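Local coordinates for COG0546: Predicted phosphatases (PDB 2AH5), which is a haloacid dehalogenase-like hydrolase, probably a phosphatase, whose substrate is not known, at residues I7-D12 against Y100-T105; T14-S19 against A83-Q88; I20-A25 against S73-K78. All blocks are in the same frame, centred on the assembly; numbering follows the deposited sequence.

Interaction 1: residues I7-D12 against Y100-T105; sequences IFFDLD and YPLYIT
Ile7 and Tyr103 meet in the ladder between two parallel strands: Tyr103 N donates to Ile7 O at 2.9 Å. Two further bonds continue it: Phe9 N gives to Tyr103 O at 2.8 Å, and Thr105 N to Phe9 O at 2.9 Å. At the start of the ladder Ile7 N reaches back to Pro101 O, a longer but nearly straight bond of 3.2 Å. The side chains alternate. Ile7, Phe9, Leu102 and Ile104 share one face of the sheet, and Phe8 and Tyr103 the other.

On the first face CD1 of Ile7 lies over one face of the Tyr100 ring, 3.6 Å from Tyr100 CD2. CG1 stands anti to the carbonyl carbon (chi1 -55°), which leads the chain toward that ring. Leu102 CD2 meets the edge of the Phe9 ring at CE1, 3.9 Å away. On the second face the Phe8 and Tyr103 ring planes are almost perpendicular (87°), and Phe8 CE1 comes within 3.6 Å of Tyr103 CD2. Thr105 CG2 makes an off-centre CH-pi contact with Phe8. Thr105 OG1 is buried without a polar partner.

Past the strand, Asp10 OD1 accepts from Leu11 N at 2.9 Å. Asp10 and Asp12 fit the DxDx(T/V) pattern at a strand end, consistent with the catalytic loop of HAD phosphatases. Asp12 also forms a salt bridge with Lys108. In this Rossmann-like parallel sheet, strand 6-9 lies between strands 102-106 and 157-161. Helix 89-97 packs on Ile7 and Phe9, and helix 139-149 on Phe8 and Thr105.

Interaction 2: residues T14-S19 against A83-Q88; sequences TLVDSS and AQLFPQ
A short two-stranded antiparallel ribbon comes just after the DxDx(T/V) pattern. That place, with a helical insert between its strands, is consistent with the flap of HAD enzymes. Strand 16-17 leads into helix 19-33, and strand 84-85 returns from the helical cap. Asp17 and Gln84 form the hydrogen-bonded pair. Asp17 N gives to Gln84 O at 2.7 Å, and Gln84 N to Asp17 O at 3.1 Å, approaching from above the carbonyl plane. Val16 and Leu85 form the neighbouring non-hydrogen-bonded pair. Phe86 N extends the ribbon by donating to Leu15 O at 3.2 Å.

The side chains add to this pairing. Asp17 CB sits over one face of the Phe86 ring, 3.6 Å from the centroid, in a CH-pi contact. The Asp17 carboxylate is almost parallel to that ring, the planes being 7° apart. The Phe86 ring also reaches the preceding loop, and its CD2 is 3.3 Å from Thr14 O. Trp182 meets Phe86 edge-to-face and donates through NE1 to Thr14 O. On the other side of the ribbon, Val16 CG1 touches Ala83 CB at 3.9 Å.

Polar groups link the ribbon to its surroundings. Thr14 OG1 bonds to Asp162, and Ser18 OG to Asp12. Asp17 CG is anti to the backbone N (chi1 -174°), and the carboxylate closes an Asx turn at the start of helix 19-33. Two donors meet its OD1: Ser19 N, nearly along the C-O axis, and Ser19 OG at 2.7 Å, which uses the syn lone pair of Asp17 OD1.

Interaction 3: residues I20-A25 against S73-K78; sequences IGIHNA and SYYKAK
Two helices of the helical cap pack here, helix 19-33 against helix 64-79. The axes of segments 20-25 and 73-78 approach to 9.0 Å and run at 144°, roughly antiparallel. Tyr74 and Tyr75 carry the contact from helix 64-79. The Tyr74 ring lies against the backbone of helix 19-33: the carbonyl of Asn24 is over one face, and Lys78 CB covers the opposite face. Tyr74 CD2 comes to 3.5 Å from Ala25 CA, and to 3.8 Å from Ala25 CB. With CG anti to the backbone N (chi1 -178°), the phenol extends across to the other helix. Its OH lies 3.2 Å from Asn24 CB. The Asn24 amide stands nearly upright to the ring, the planes being 85° apart. Glu82 OE1 holds the polar ends of both side chains, bonding to Tyr74 OH and Asn24 ND2.

This helical insert lies between the two strands of the flap-like ribbon, the position of a C1 cap in the HAD family. Gly21 faces the Tyr75 ring with its backbone. Gly21 O is near the plane of that ring at its edge, 3.8 Å from Tyr75 CD1. Ala25 CB meets the same edge region, 4.1 Å from Tyr75 CD1. Ile22 CG1 approaches obliquely, 3.9 Å from Tyr75 CE1. Tyr71, one turn earlier in helix 64-79, also touches Ile22 and Ala25. Tyr75 OH is hydrogen-bonded to Lys108 NZ, just past strand 102-106 of the core.

From the N terminus the chain runs through strand 6-9, strand 16-17 and helix 19-33, the first partners of interactions 1, 2 and 3. It then meets the second partners in reverse order: helix 64-79, strand 84-85 and strand 102-106. The contacts are therefore nested and none cross. Interaction 3 closes the innermost loop, within the cap. Interaction 2 encloses it and joins the two chain passages between cap and core. Interaction 1 closes the outermost loop in the parallel sheet. Neighbouring contacts meet directly: Leu11 O and Val16 N probably hydrogen-bond, and Ser18 CB packs near Tyr75 OH.

Interaction 1: residues I7-D12 against Y100-T105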
loop_
_atom_site.group_PDB
_atom_site.type_symbol
_atom_site.label_atom_id
_atom_site.label_comp_id
_atom_site.label_asym_id
_atom_site.label_seq_id
_atom_site.Cartn_x
_atom_site.Cartn_y
_atom_site.Cartn_z
ATOM N N ILE A 7 8.847 9.505 7.889
ATOM C CA ILE A 7 8.290 9.218 6.572
ATOM C C ILE A 7 7.554 7.871 6.580
ATOM O O ILE A 7 8.127 6.847 6.994
ATOM C CB ILE A 7 9.377 9.227 5.472
ATOM C CG1 ILE A 7 10.158 10.560 5.465
ATOM C CG2 ILE A 7 8.732 8.940 4.119
ATOM C CD1 ILE A 7 11.227 10.657 4.344
ATOM N N PHE A 8 6.273 7.891 6.173
ATOM C CA PHE A 8 5.425 6.688 6.107
ATOM C C PHE A 8 5.300 6.238 4.643
ATOM O O PHE A 8 5.097 7.068 3.759
ATOM C CB PHE A 8 3.998 6.974 6.625
ATOM C CG PHE A 8 3.919 7.385 8.079
ATOM C CD1 PHE A 8 5.020 7.273 8.936
ATOM C CD2 PHE A 8 2.694 7.827 8.601
ATOM C CE1 PHE A 8 4.917 7.632 10.292
ATOM C CE2 PHE A 8 2.577 8.173 9.963
ATOM C CZ PHE A 8 3.680 8.087 10.800
ATOM N N PHE A 9 5.321 4.929 4.411
ATOM C CA PHE A 9 5.196 4.390 3.069
ATOM C C PHE A 9 4.022 3.420 2.991
ATOM O O PHE A 9 3.857 2.597 3.901
ATOM C CB PHE A 9 6.436 3.598 2.732
ATOM C CG PHE A 9 7.632 4.437 2.461
ATOM C CD1 PHE A 9 8.434 4.847 3.504
ATOM C CD2 PHE A 9 7.953 4.790 1.165
ATOM C CE1 PHE A 9 9.566 5.615 3.252
ATOM C CE2 PHE A 9 9.111 5.550 0.900
ATOM C CZ PHE A 9 9.890 5.958 1.954
ATOM N N ASP A 10 3.208 3.508 1.937
ATOM C CA ASP A 10 2.329 2.378 1.561
ATOM C C ASP A 10 3.276 1.256 1.058
ATOM O O ASP A 10 4.424 1.525 0.725
ATOM C CB ASP A 10 1.320 2.779 0.452
ATOM C CG ASP A 10 0.076 1.856 0.406
ATOM O OD1 ASP A 10 0.031 0.813 1.103
ATOM O OD2 ASP A 10 -0.882 2.177 -0.342
ATOM N N LEU A 11 2.802 0.016 1.007
ATOM C CA LEU A 11 3.645 -1.149 0.667
ATOM C C LEU A 11 3.350 -1.545 -0.764
ATOM O O LEU A 11 4.098 -1.196 -1.649
ATOM C CB LEU A 11 3.374 -2.331 1.618
ATOM C CG LEU A 11 4.247 -3.583 1.458
ATOM C CD1 LEU A 11 5.738 -3.247 1.523
ATOM C CD2 LEU A 11 3.884 -4.608 2.556
ATOM N N ASP A 12 2.252 -2.275 -0.977
ATOM C CA ASP A 12 1.805 -2.657 -2.319
ATOM C C ASP A 12 1.568 -1.434 -3.181
ATOM O O ASP A 12 0.956 -0.478 -2.735
ATOM C CB ASP A 12 0.485 -3.424 -2.247
ATOM C CG ASP A 12 0.590 -4.643 -1.422
ATOM O OD1 ASP A 12 1.032 -5.656 -1.965
ATOM O OD2 ASP A 12 0.268 -4.585 -0.212
ATOM N N TYR A 100 16.077 10.016 7.835
ATOM C CA TYR A 100 14.776 9.936 8.513
ATOM C C TYR A 100 14.473 8.524 8.982
ATOM O O TYR A 100 14.848 7.569 8.320
ATOM C CB TYR A 100 13.640 10.283 7.530
ATOM C CG TYR A 100 13.659 11.682 6.971
ATOM C CD1 TYR A 100 13.024 12.714 7.641
ATOM C CD2 TYR A 100 14.306 11.960 5.764
ATOM C CE1 TYR A 100 13.023 14.026 7.131
ATOM C CE2 TYR A 100 14.316 13.244 5.239
ATOM C CZ TYR A 100 13.668 14.281 5.945
ATOM O OH TYR A 100 13.662 15.576 5.456
ATOM N N PRO A 101 13.730 8.400 10.101
ATOM C CA PRO A 101 13.147 7.122 10.468
ATOM C C PRO A 101 12.014 6.887 9.455
ATOM O O PRO A 101 11.288 7.835 9.152
ATOM C CB PRO A 101 12.593 7.377 11.879
ATOM C CG PRO A 101 12.264 8.839 11.905
ATOM C CD PRO A 101 13.343 9.487 11.028
ATOM N N LEU A 102 11.924 5.674 8.920
ATOM C CA LEU A 102 10.905 5.264 7.958
ATOM C C LEU A 102 9.974 4.217 8.547
ATOM O O LEU A 102 10.431 3.340 9.332
ATOM C CB LEU A 102 11.565 4.624 6.743
ATOM C CG LEU A 102 12.744 5.345 6.098
ATOM C CD1 LEU A 102 13.237 4.565 4.904
ATOM C CD2 LEU A 102 12.376 6.790 5.730
ATOM N N TYR A 103 8.699 4.284 8.153
ATOM C CA TYR A 103 7.672 3.344 8.639
ATOM C C TYR A 103 6.836 2.863 7.474
ATOM O O TYR A 103 6.565 3.625 6.516
ATOM C CB TYR A 103 6.752 4.032 9.664
ATOM C CG TYR A 103 7.546 4.583 10.811
ATOM C CD1 TYR A 103 7.915 3.753 11.869
ATOM C CD2 TYR A 103 8.016 5.902 10.788
ATOM C CE1 TYR A 103 8.686 4.233 12.916
ATOM C CE2 TYR A 103 8.779 6.410 11.859
ATOM C CZ TYR A 103 9.109 5.556 12.905
ATOM O OH TYR A 103 9.861 6.016 13.955
ATOM N N ILE A 104 6.429 1.600 7.531
ATOM C CA ILE A 104 5.364 1.186 6.638
ATOM C C ILE A 104 4.003 1.351 7.330
ATOM O O ILE A 104 3.822 0.941 8.498
ATOM C CB ILE A 104 5.579 -0.258 6.151
ATOM C CG1 ILE A 104 6.745 -0.277 5.161
ATOM C CG2 ILE A 104 4.333 -0.800 5.493
ATOM C CD1 ILE A 104 7.368 -1.648 4.988
ATOM N N THR A 105 3.052 1.910 6.572
ATOM C CA THR A 105 1.626 2.051 6.978
ATOM C C THR A 105 0.722 1.496 5.865
ATOM O O THR A 105 0.524 2.141 4.836
ATOM C CB THR A 105 1.247 3.513 7.264
ATOM O OG1 THR A 105 1.613 4.338 6.141
ATOM C CG2 THR A 105 1.921 4.001 8.483
#

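Interaction 2: residues T14-S19 against A83-Q88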
loop_
_atom_site.group_PDB
_atom_site.type_symbol
_atom_site.label_atom_id
_atom_site.label_comp_id
_atom_site.label_asym_id
_atom_site.label_seq_id
_atom_site.Cartn_x
_atom_site.Cartn_y
_atom_site.Cartn_z
ATOM N N THR A 14 3.503 0.834 -4.105
ATOM C CA THR A 14 4.407 1.947 -3.835
ATOM C C THR A 14 5.857 1.435 -3.747
ATOM O O THR A 14 6.683 1.727 -4.619
ATOM C CB THR A 14 3.969 2.675 -2.532
ATOM O OG1 THR A 14 2.687 3.280 -2.737
ATOM C CG2 THR A 14 4.971 3.732 -2.136
ATOM N N LEU A 15 6.152 0.641 -2.720
ATOM C CA LEU A 15 7.459 -0.004 -2.595
ATOM C C LEU A 15 7.511 -1.275 -3.444
ATOM O O LEU A 15 8.532 -1.580 -4.086
ATOM C CB LEU A 15 7.751 -0.343 -1.124
ATOM C CG LEU A 15 7.768 0.848 -0.165
ATOM C CD1 LEU A 15 7.764 0.404 1.287
ATOM C CD2 LEU A 15 8.971 1.742 -0.455
ATOM N N VAL A 16 6.385 -1.983 -3.465
ATOM C CA VAL A 16 6.366 -3.359 -3.941
ATOM C C VAL A 16 5.429 -3.495 -5.121
ATOM O O VAL A 16 4.251 -3.170 -5.017
ATOM C CB VAL A 16 5.999 -4.384 -2.812
ATOM C CG1 VAL A 16 5.949 -5.786 -3.402
ATOM C CG2 VAL A 16 7.057 -4.329 -1.676
ATOM N N ASP A 17 5.970 -3.963 -6.245
ATOM C CA ASP A 17 5.146 -4.380 -7.354
ATOM C C ASP A 17 4.609 -5.785 -7.090
ATOM O O ASP A 17 5.184 -6.797 -7.535
ATOM C CB ASP A 17 5.896 -4.313 -8.706
ATOM C CG ASP A 17 4.983 -4.614 -9.874
ATOM O OD1 ASP A 17 3.814 -4.978 -9.624
ATOM O OD2 ASP A 17 5.417 -4.489 -11.034
ATOM N N SER A 18 3.485 -5.829 -6.389
ATOM C CA SER A 18 2.876 -7.096 -5.976
ATOM C C SER A 18 1.854 -7.559 -7.032
ATOM O O SER A 18 1.089 -8.501 -6.775
ATOM C CB SER A 18 2.195 -6.909 -4.621
ATOM O OG SER A 18 1.508 -5.663 -4.578
ATOM N N SER A 19 1.798 -6.870 -8.180
ATOM C CA SER A 19 0.675 -7.063 -9.143
ATOM C C SER A 19 0.515 -8.491 -9.666
ATOM O O SER A 19 -0.612 -8.951 -9.778
ATOM C CB SER A 19 0.730 -6.095 -10.339
ATOM O OG SER A 19 1.910 -6.295 -11.099
ATOM N N ALA A 83 5.947 -11.151 -6.463
ATOM C CA ALA A 83 6.094 -9.739 -6.142
ATOM C C ALA A 83 7.576 -9.375 -6.257
ATOM O O ALA A 83 8.447 -10.243 -6.127
ATOM C CB ALA A 83 5.587 -9.470 -4.746
ATOM N N GLN A 84 7.846 -8.103 -6.529
ATOM C CA GLN A 84 9.196 -7.620 -6.728
ATOM C C GLN A 84 9.208 -6.118 -6.435
ATOM O O GLN A 84 8.200 -5.423 -6.639
ATOM C CB GLN A 84 9.652 -7.920 -8.158
ATOM C CG GLN A 84 8.921 -7.122 -9.237
ATOM C CD GLN A 84 9.175 -7.651 -10.654
ATOM O OE1 GLN A 84 8.767 -8.778 -11.002
ATOM N NE2 GLN A 84 9.827 -6.841 -11.475
ATOM N N LEU A 85 10.328 -5.601 -5.942
ATOM C CA LEU A 85 10.420 -4.158 -5.734
ATOM C C LEU A 85 10.275 -3.424 -7.053
ATOM O O LEU A 85 10.709 -3.924 -8.101
ATOM C CB LEU A 85 11.759 -3.783 -5.100
ATOM C CG LEU A 85 12.031 -4.393 -3.727
ATOM C CD1 LEU A 85 13.408 -3.940 -3.248
ATOM C CD2 LEU A 85 10.975 -3.999 -2.705
ATOM N N PHE A 86 9.687 -2.235 -7.011
ATOM C CA PHE A 86 9.740 -1.357 -8.178
ATOM C C PHE A 86 11.195 -0.916 -8.416
ATOM O O PHE A 86 12.010 -0.940 -7.495
ATOM C CB PHE A 86 8.833 -0.123 -7.983
ATOM C CG PHE A 86 7.383 -0.409 -8.187
ATOM C CD1 PHE A 86 6.863 -0.582 -9.488
ATOM C CD2 PHE A 86 6.517 -0.505 -7.099
ATOM C CE1 PHE A 86 5.512 -0.845 -9.683
ATOM C CE2 PHE A 86 5.140 -0.781 -7.303
ATOM C CZ PHE A 86 4.658 -0.938 -8.604
ATOM N N PRO A 87 11.529 -0.527 -9.660
ATOM C CA PRO A 87 12.915 -0.085 -9.926
ATOM C C PRO A 87 13.336 1.076 -9.017
ATOM O O PRO A 87 12.489 1.879 -8.680
ATOM C CB PRO A 87 12.841 0.381 -11.374
ATOM C CG PRO A 87 11.696 -0.447 -11.977
ATOM C CD PRO A 87 10.680 -0.508 -10.872
ATOM N N GLN A 88 14.611 1.144 -8.610
ATOM C CA GLN A 88 15.149 2.269 -7.807
ATOM C C GLN A 88 14.603 2.393 -6.355
ATOM O O GLN A 88 14.940 3.340 -5.612
ATOM C CB GLN A 88 14.956 3.605 -8.565
ATOM C CG GLN A 88 15.541 3.653 -9.979
ATOM C CD GLN A 88 17.013 3.285 -10.021
ATOM O OE1 GLN A 88 17.392 2.254 -10.586
ATOM N NE2 GLN A 88 17.844 4.109 -9.399
#

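Interaction 3: residues I20-A25 against S73-K78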
loop_
_atom_site.group_PDB
_atom_site.type_symbol
_atom_site.label_atom_id
_atom_site.label_comp_id
_atom_site.label_asym_id
_atom_site.label_seq_id
_atom_site.Cartn_x
_atom_site.Cartn_y
_atom_site.Cartn_z
ATOM N N ILE A 20 1.606 -9.179 -9.994
ATOM C CA ILE A 20 1.469 -10.565 -10.504
ATOM C C ILE A 20 0.753 -11.477 -9.486
ATOM O O ILE A 20 -0.191 -12.185 -9.837
ATOM C CB ILE A 20 2.803 -11.191 -11.001
ATOM C CG1 ILE A 20 3.400 -10.347 -12.143
ATOM C CG2 ILE A 20 2.554 -12.621 -11.523
ATOM C CD1 ILE A 20 4.834 -10.624 -12.437
ATOM N N GLY A 21 1.190 -11.462 -8.233
ATOM C CA GLY A 21 0.555 -12.292 -7.204
ATOM C C GLY A 21 -0.881 -11.897 -6.865
ATOM O O GLY A 21 -1.703 -12.769 -6.574
ATOM N N ILE A 22 -1.196 -10.595 -6.859
ATOM C CA ILE A 22 -2.573 -10.146 -6.608
ATOM C C ILE A 22 -3.461 -10.597 -7.768
ATOM O O ILE A 22 -4.509 -11.210 -7.550
ATOM C CB ILE A 22 -2.634 -8.602 -6.411
ATOM C CG1 ILE A 22 -1.840 -8.202 -5.157
ATOM C CG2 ILE A 22 -4.091 -8.101 -6.288
ATOM C CD1 ILE A 22 -1.665 -6.649 -5.011
ATOM N N HIS A 23 -2.996 -10.338 -8.990
ATOM C CA HIS A 23 -3.721 -10.762 -10.186
ATOM C C HIS A 23 -3.977 -12.263 -10.132
ATOM O O HIS A 23 -5.100 -12.699 -10.360
ATOM C CB HIS A 23 -2.937 -10.415 -11.450
ATOM C CG HIS A 23 -3.675 -10.691 -12.724
ATOM N ND1 HIS A 23 -3.686 -11.936 -13.317
ATOM C CD2 HIS A 23 -4.421 -9.889 -13.519
ATOM C CE1 HIS A 23 -4.401 -11.888 -14.429
ATOM N NE2 HIS A 23 -4.848 -10.654 -14.579
ATOM N N ASN A 24 -2.936 -13.048 -9.861
ATOM C CA ASN A 24 -3.073 -14.505 -9.788
ATOM C C ASN A 24 -4.032 -14.981 -8.693
ATOM O O ASN A 24 -4.786 -15.974 -8.860
ATOM C CB ASN A 24 -1.703 -15.170 -9.621
ATOM C CG ASN A 24 -0.866 -15.147 -10.901
ATOM O OD1 ASN A 24 -1.348 -14.790 -11.977
ATOM N ND2 ASN A 24 0.413 -15.521 -10.772
ATOM N N ALA A 25 -3.990 -14.324 -7.547
ATOM C CA ALA A 25 -4.951 -14.644 -6.494
ATOM C C ALA A 25 -6.394 -14.388 -6.976
ATOM O O ALA A 25 -7.281 -15.219 -6.723
ATOM C CB ALA A 25 -4.638 -13.861 -5.226
ATOM N N SER A 73 -6.207 -18.021 0.379
ATOM C CA SER A 73 -5.605 -19.351 0.205
ATOM C C SER A 73 -4.557 -19.427 -0.910
ATOM O O SER A 73 -3.586 -20.198 -0.807
ATOM C CB SER A 73 -6.687 -20.441 -0.014
ATOM O OG SER A 73 -7.066 -20.586 -1.387
ATOM N N TYR A 74 -4.751 -18.670 -1.986
ATOM C CA TYR A 74 -3.717 -18.556 -2.988
ATOM C C TYR A 74 -2.651 -17.555 -2.492
ATOM O O TYR A 74 -1.444 -17.818 -2.577
ATOM C CB TYR A 74 -4.290 -18.129 -4.345
ATOM C CG TYR A 74 -3.236 -18.037 -5.422
ATOM C CD1 TYR A 74 -3.009 -19.100 -6.312
ATOM C CD2 TYR A 74 -2.434 -16.908 -5.528
ATOM C CE1 TYR A 74 -2.021 -19.017 -7.307
ATOM C CE2 TYR A 74 -1.439 -16.819 -6.505
ATOM C CZ TYR A 74 -1.242 -17.874 -7.394
ATOM O OH TYR A 74 -0.244 -17.776 -8.344
ATOM N N TYR A 75 -3.097 -16.427 -1.948
ATOM C CA TYR A 75 -2.164 -15.321 -1.688
ATOM C C TYR A 75 -1.093 -15.649 -0.641
ATOM O O TYR A 75 0.103 -15.375 -0.843
ATOM C CB TYR A 75 -2.903 -14.022 -1.340
ATOM C CG TYR A 75 -1.972 -12.853 -1.524
ATOM C CD1 TYR A 75 -1.713 -12.354 -2.796
ATOM C CD2 TYR A 75 -1.300 -12.300 -0.441
ATOM C CE1 TYR A 75 -0.805 -11.314 -3.002
ATOM C CE2 TYR A 75 -0.372 -11.253 -0.630
ATOM C CZ TYR A 75 -0.151 -10.769 -1.922
ATOM O OH TYR A 75 0.732 -9.735 -2.127
ATOM N N LYS A 76 -1.521 -16.236 0.474
ATOM C CA LYS A 76 -0.596 -16.587 1.567
ATOM C C LYS A 76 0.472 -17.597 1.152
ATOM O O LYS A 76 1.656 -17.455 1.506
ATOM C CB LYS A 76 -1.382 -17.089 2.796
ATOM C CG LYS A 76 -2.177 -15.987 3.508
ATOM C CD LYS A 76 -1.240 -14.939 4.175
ATOM C CE LYS A 76 -1.238 -15.040 5.698
ATOM N NZ LYS A 76 -0.269 -14.073 6.304
ATOM N N ALA A 77 0.071 -18.595 0.377
ATOM C CA ALA A 77 0.959 -19.681 -0.033
ATOM C C ALA A 77 1.767 -19.387 -1.292
ATOM O O ALA A 77 2.857 -19.936 -1.464
ATOM C CB ALA A 77 0.158 -20.985 -0.222
ATOM N N LYS A 78 1.238 -18.523 -2.167
ATOM C CA LYS A 78 1.801 -18.353 -3.508
ATOM C C LYS A 78 1.901 -16.888 -3.942
ATOM O O LYS A 78 2.954 -16.451 -4.406
ATOM C CB LYS A 78 0.992 -19.135 -4.557
ATOM C CG LYS A 78 1.325 -20.631 -4.647
ATOM C CD LYS A 78 0.561 -21.391 -5.787
ATOM C CE LYS A 78 0.831 -20.823 -7.191
ATOM N NZ LYS A 78 2.246 -21.008 -7.641
#